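Local coordinates for escJ (Escherichia coli, PDB 1YJ7), which probably forms part of the molecular platform on which the type III secretion system of enteropathogenic strains is assembled at the membrane, at residues 13-18 with 28-33. The protein carries 3 engineered substitutions. Numbering follows the deposited sequence.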
loop_
_atom_site.group_PDB
_atom_site.type_symbol
_atom_site.label_atom_id
_atom_site.label_comp_id
_atom_site.label_asym_id
_atom_site.label_seq_id
_atom_site.Cartn_x
_atom_site.Cartn_y
_atom_site.Cartn_z
ATOM N N GLU D 13 -13.253 -17.312 -18.224
ATOM C CA GLU D 13 -12.337 -17.313 -17.072
ATOM C C GLU D 13 -12.427 -18.660 -16.333
ATOM O O GLU D 13 -11.414 -19.282 -16.003
ATOM C CB GLU D 13 -12.505 -16.111 -16.157
ATOM C CG GLU D 13 -11.399 -16.066 -15.116
ATOM C CD GLU D 13 -10.762 -14.708 -14.933
ATOM O OE1 GLU D 13 -11.505 -13.732 -14.771
ATOM O OE2 GLU D 13 -9.518 -14.637 -14.932
ATOM N N ALA D 14 -13.646 -19.108 -16.089
ATOM C CA ALA D 14 -13.873 -20.367 -15.408
ATOM C C ALA D 14 -13.285 -21.527 -16.216
ATOM O O ALA D 14 -12.626 -22.387 -15.647
ATOM C CB ALA D 14 -15.359 -20.580 -15.134
ATOM N N ASN D 15 -13.511 -21.562 -17.528
ATOM C CA ASN D 15 -12.980 -22.651 -18.340
ATOM C C ASN D 15 -11.458 -22.689 -18.334
ATOM O O ASN D 15 -10.856 -23.751 -18.275
ATOM C CB ASN D 15 -13.442 -22.550 -19.793
ATOM C CG ASN D 15 -14.883 -22.976 -19.986
ATOM O OD1 ASN D 15 -15.465 -23.682 -19.150
ATOM N ND2 ASN D 15 -15.483 -22.508 -21.080
ATOM N N GLN D 16 -10.836 -21.529 -18.461
ATOM C CA GLN D 16 -9.374 -21.478 -18.469
ATOM C C GLN D 16 -8.796 -21.946 -17.140
ATOM O O GLN D 16 -7.842 -22.739 -17.121
ATOM C CB GLN D 16 -8.871 -20.090 -18.863
ATOM C CG GLN D 16 -9.216 -19.788 -20.326
ATOM C CD GLN D 16 -8.715 -18.447 -20.793
ATOM O OE1 GLN D 16 -8.581 -17.521 -19.998
ATOM N NE2 GLN D 16 -8.448 -18.337 -22.101
ATOM N N MET D 17 -9.371 -21.492 -16.037
ATOM C CA MET D 17 -8.888 -21.894 -14.714
ATOM C C MET D 17 -9.144 -23.377 -14.478
ATOM O O MET D 17 -8.281 -24.092 -13.991
ATOM C CB MET D 17 -9.523 -21.037 -13.614
ATOM C CG MET D 17 -9.016 -19.629 -13.607
ATOM S SD MET D 17 -9.619 -18.686 -12.130
ATOM C CE MET D 17 -10.568 -17.782 -12.854
ATOM N N GLN D 18 -10.325 -23.843 -14.871
ATOM C CA GLN D 18 -10.704 -25.231 -14.673
ATOM C C GLN D 18 -9.804 -26.149 -15.483
ATOM O O GLN D 18 -9.263 -27.103 -14.948
ATOM C CB GLN D 18 -12.182 -25.418 -15.067
ATOM C CG GLN D 18 -12.701 -26.833 -14.925
ATOM C CD GLN D 18 -14.116 -27.005 -15.425
ATOM O OE1 GLN D 18 -14.685 -28.114 -15.355
ATOM N NE2 GLN D 18 -14.676 -25.958 -15.960
ATOM N N VAL D 28 -11.173 -30.312 -9.494
ATOM C CA VAL D 28 -11.958 -29.085 -9.447
ATOM C C VAL D 28 -13.390 -29.345 -9.918
ATOM O O VAL D 28 -13.643 -30.147 -10.812
ATOM C CB VAL D 28 -11.259 -27.908 -10.218
ATOM C CG1 VAL D 28 -10.701 -28.355 -11.537
ATOM C CG2 VAL D 28 -12.201 -26.714 -10.417
ATOM N N SER D 29 -14.326 -28.685 -9.268
ATOM C CA SER D 29 -15.722 -28.758 -9.640
ATOM C C SER D 29 -16.245 -27.367 -9.949
ATOM O O SER D 29 -15.817 -26.373 -9.359
ATOM C CB SER D 29 -16.536 -29.424 -8.534
ATOM O OG SER D 29 -16.449 -28.686 -7.342
ATOM N N LYS D 30 -17.163 -27.310 -10.906
ATOM C CA LYS D 30 -17.730 -26.069 -11.379
ATOM C C LYS D 30 -19.241 -26.132 -11.253
ATOM O O LYS D 30 -19.843 -27.162 -11.554
ATOM C CB LYS D 30 -17.344 -25.835 -12.839
ATOM C CG LYS D 30 -17.785 -24.483 -13.361
ATOM C CD LYS D 30 -17.160 -24.150 -14.710
ATOM C CE LYS D 30 -17.674 -25.090 -15.827
ATOM N NZ LYS D 30 -16.893 -24.912 -17.110
ATOM N N GLU D 31 -19.843 -25.043 -10.806
ATOM C CA GLU D 31 -21.292 -24.918 -10.767
ATOM C C GLU D 31 -21.704 -23.558 -11.302
ATOM O O GLU D 31 -21.002 -22.555 -11.131
ATOM C CB GLU D 31 -21.853 -25.202 -9.348
ATOM C CG GLU D 31 -21.824 -24.045 -8.368
ATOM C CD GLU D 31 -21.681 -24.495 -6.906
ATOM O OE1 GLU D 31 -20.864 -23.876 -6.170
ATOM O OE2 GLU D 31 -22.387 -25.460 -6.487
ATOM N N MET D 32 -22.836 -23.534 -11.985
ATOM C CA MET D 32 -23.355 -22.325 -12.585
ATOM C C MET D 32 -24.457 -21.767 -11.672
ATOM O O MET D 32 -25.329 -22.517 -11.223
ATOM C CB MET D 32 -23.918 -22.652 -13.971
ATOM C CG MET D 32 -24.146 -21.446 -14.835
ATOM S SD MET D 32 -25.051 -21.785 -16.366
ATOM C CE MET D 32 -24.480 -23.386 -16.863
ATOM N N ASP D 33 -24.398 -20.470 -11.385
ATOM C CA ASP D 33 -25.436 -19.796 -10.604
ATOM C C ASP D 33 -26.570 -19.338 -11.524
ATOM O O ASP D 33 -26.573 -19.649 -12.724
ATOM C CB ASP D 33 -24.844 -18.638 -9.762
ATOM C CG ASP D 33 -24.361 -17.457 -10.597
ATOM O OD1 ASP D 33 -23.528 -16.675 -10.086
ATOM O OD2 ASP D 33 -24.738 -17.209 -11.756
#
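Val28 opens strand 28-32 with its side chain turned to helix 11-23, and its CG1 lies 3.9 Å from the backbone O of Gln18. CG1 also passes the CG of Gln18 at 4.2 Å, while Leu21 and Leu22, a turn further along the helix, pack against the same valine. The strand alternation then turns Ser29 away and brings Lys30 back to the helix. Here the aliphatic part of the lysine does the packing: CD rests 4.0 Å from the methyl CB of Ala14, and the chain crosses that of Gln18 at about a right angle. Its CB already faces the helix; CG anti to the backbone N (chi1 -174°) extends the chain from there, and a bend at chi3 (67°) carries NZ to within 2.8 Å of Asn15 OD1. Ala14 and Lys30 also touch the neighbouring strand 38-42, at Met38 and Leu40 respectively. The axes of segments 13-18 and 28-32 run nearly antiparallel (168°) and approach to 9.9 Å. Helix 11-23, joining strand 3-9 to the outermost strand 28-32, thus packs on a three-stranded antiparallel sheet, a small alpha/beta domain consistent with the ring-building motifs of the YscJ/FliF family.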